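Long-range contact in uncharacterized protein (Staphylococcus aureus subsp. aureus Mu50, PDB 4QXZ), which is of unknown function but has a beta-barrel core resembling type VI secretion system proteins, joined to a pair of helices: residues A[58-63]-A[114-119]. Sequence-based numbering, arbitrary orientation.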
loop_
_atom_site.group_PDB
_atom_site.type_symbol
_atom_site.label_atom_id
_atom_site.label_comp_id
_atom_site.label_asym_id
_atom_site.label_seq_id
_atom_site.Cartn_x
_atom_site.Cartn_y
_atom_site.Cartn_z
ATOM N N TRP A 58 8.150 4.521 -10.675
ATOM C CA TRP A 58 7.437 4.339 -9.419
ATOM C C TRP A 58 7.488 5.628 -8.619
ATOM O O TRP A 58 8.399 6.437 -8.798
ATOM C CB TRP A 58 8.068 3.230 -8.583
ATOM C CG TRP A 58 8.175 1.913 -9.227
ATOM C CD1 TRP A 58 8.886 1.600 -10.332
ATOM C CD2 TRP A 58 7.582 0.691 -8.766
ATOM N NE1 TRP A 58 8.757 0.258 -10.614
ATOM C CE2 TRP A 58 7.960 -0.324 -9.669
ATOM C CE3 TRP A 58 6.751 0.359 -7.682
ATOM C CZ2 TRP A 58 7.550 -1.656 -9.521
ATOM C CZ3 TRP A 58 6.345 -0.968 -7.526
ATOM C CH2 TRP A 58 6.749 -1.960 -8.444
ATOM N N LEU A 59 6.514 5.806 -7.731
ATOM C CA LEU A 59 6.431 7.008 -6.908
ATOM C C LEU A 59 6.439 6.579 -5.464
ATOM O O LEU A 59 5.608 5.767 -5.069
ATOM C CB LEU A 59 5.148 7.771 -7.217
ATOM C CG LEU A 59 5.176 9.292 -7.037
ATOM C CD1 LEU A 59 6.297 9.946 -7.842
ATOM C CD2 LEU A 59 3.826 9.869 -7.446
ATOM N N LEU A 60 7.398 7.091 -4.696
ATOM C CA LEU A 60 7.521 6.752 -3.278
ATOM C C LEU A 60 7.184 7.994 -2.492
ATOM O O LEU A 60 7.750 9.058 -2.750
ATOM C CB LEU A 60 8.940 6.282 -2.933
ATOM C CG LEU A 60 9.322 6.135 -1.434
ATOM C CD1 LEU A 60 8.569 4.982 -0.804
ATOM C CD2 LEU A 60 10.826 5.961 -1.214
ATOM N N GLU A 61 6.242 7.861 -1.560
ATOM C CA GLU A 61 5.916 8.940 -0.622
ATOM C C GLU A 61 6.145 8.439 0.790
ATOM O O GLU A 61 5.600 7.398 1.173
ATOM C CB GLU A 61 4.472 9.410 -0.783
ATOM C CG GLU A 61 4.186 10.732 -0.058
ATOM C CD GLU A 61 2.800 11.327 -0.344
ATOM O OE1 GLU A 61 2.345 11.276 -1.502
ATOM O OE2 GLU A 61 2.166 11.868 0.598
ATOM N N ILE A 62 6.967 9.162 1.548
ATOM C CA ILE A 62 7.242 8.802 2.933
ATOM C C ILE A 62 7.069 9.999 3.838
ATOM O O ILE A 62 7.183 11.144 3.397
ATOM C CB ILE A 62 8.682 8.267 3.133
ATOM C CG1 ILE A 62 9.723 9.287 2.655
ATOM C CG2 ILE A 62 8.868 6.957 2.404
ATOM C CD1 ILE A 62 11.148 8.871 2.908
ATOM N N VAL A 63 6.820 9.720 5.109
ATOM C CA VAL A 63 6.804 10.754 6.134
ATOM C C VAL A 63 7.881 10.441 7.159
ATOM O O VAL A 63 7.920 9.344 7.701
ATOM C CB VAL A 63 5.435 10.840 6.826
ATOM C CG1 VAL A 63 5.439 11.933 7.901
ATOM C CG2 VAL A 63 4.345 11.102 5.784
ATOM N N ILE A 114 8.031 13.486 1.816
ATOM C CA ILE A 114 8.901 13.522 0.655
ATOM C C ILE A 114 8.431 12.542 -0.390
ATOM O O ILE A 114 8.270 11.354 -0.097
ATOM C CB ILE A 114 10.353 13.160 1.018
ATOM C CG1 ILE A 114 10.806 13.935 2.253
ATOM C CG2 ILE A 114 11.273 13.451 -0.155
ATOM C CD1 ILE A 114 12.081 13.406 2.850
ATOM N N VAL A 115 8.239 13.052 -1.606
ATOM C CA VAL A 115 7.919 12.248 -2.780
ATOM C C VAL A 115 9.200 12.049 -3.592
ATOM O O VAL A 115 9.918 13.016 -3.856
ATOM C CB VAL A 115 6.849 12.966 -3.633
ATOM C CG1 VAL A 115 6.618 12.251 -4.965
ATOM C CG2 VAL A 115 5.538 13.076 -2.854
ATOM N N PHE A 116 9.495 10.808 -3.978
ATOM C CA PHE A 116 10.649 10.510 -4.852
ATOM C C PHE A 116 10.188 9.972 -6.175
ATOM O O PHE A 116 9.219 9.236 -6.220
ATOM C CB PHE A 116 11.552 9.423 -4.263
ATOM C CG PHE A 116 12.041 9.715 -2.880
ATOM C CD1 PHE A 116 11.206 9.564 -1.797
ATOM C CD2 PHE A 116 13.339 10.121 -2.670
ATOM C CE1 PHE A 116 11.657 9.832 -0.528
ATOM C CE2 PHE A 116 13.803 10.395 -1.413
ATOM C CZ PHE A 116 12.960 10.250 -0.335
ATOM N N GLU A 117 10.927 10.292 -7.236
ATOM C CA GLU A 117 10.740 9.660 -8.546
ATOM C C GLU A 117 11.695 8.469 -8.668
ATOM O O GLU A 117 12.902 8.645 -8.669
ATOM C CB GLU A 117 11.016 10.666 -9.666
ATOM C CG GLU A 117 10.655 10.165 -11.064
ATOM C CD GLU A 117 11.304 10.989 -12.182
ATOM O OE1 GLU A 117 11.133 12.236 -12.173
ATOM O OE2 GLU A 117 11.979 10.391 -13.071
ATOM N N CYS A 118 11.152 7.266 -8.798
ATOM C CA CYS A 118 11.933 6.061 -8.688
ATOM C C CYS A 118 11.888 5.246 -9.961
ATOM O O CYS A 118 10.876 5.236 -10.655
ATOM C CB CYS A 118 11.401 5.217 -7.524
ATOM S SG CYS A 118 11.534 6.047 -5.926
ATOM N N HIS A 119 12.999 4.582 -10.256
ATOM C CA HIS A 119 13.100 3.621 -11.347
ATOM C C HIS A 119 13.719 2.348 -10.779
ATOM O O HIS A 119 14.805 2.380 -10.211
ATOM C CB HIS A 119 13.977 4.191 -12.476
ATOM C CG HIS A 119 13.663 5.622 -12.815
ATOM N ND1 HIS A 119 12.423 6.021 -13.277
ATOM C CD2 HIS A 119 14.417 6.747 -12.743
ATOM C CE1 HIS A 119 12.429 7.327 -13.475
ATOM N NE2 HIS A 119 13.626 7.792 -13.162
#
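L60 and F116 sit opposite each other as a hydrogen-bonded pair of two antiparallel strands, 58-63 and 114-119. L60 N gives a nearly straight bond to F116 O at 3.2 Å. F116 N returns one to L60 O at 2.8 Å. W58 with C118 and I62 with I114 form the same two-bond pairs, six bonds in all.

The L60 side chain can be followed outward. L60 CB lies 4.0 Å from C118 SG. The next bond sets CG anti to the backbone N (chi1 169°), which carries the branch alongside F116 and brings CD2 against its ring. L60 CG comes to 3.9 Å from F116 CD1. L60 CD2 lies closer, 3.7 Å from F116 CD1; it stands off the ring plane to one side, displaced toward the CD1 edge. I62 instead meets the ring at its edge, near the ring plane, with I62 CD1 3.6 Å from F116 CE1. F29 and A26 of strand 23-32 also touch L60.

L59, E61 and V115 occupy the other face. V115 forks between its neighbours: CG1 meets L59 CD1 at 3.7 Å, and CG2 rests against E61 CG.

The chemistry differs by face. L60, I62, I114, F116 and C118 are buried together, consistent with the barrel interior, though W58 at the end of that face is partly exposed. The partly exposed L59, E61, V115 and E117 suit an outer wall.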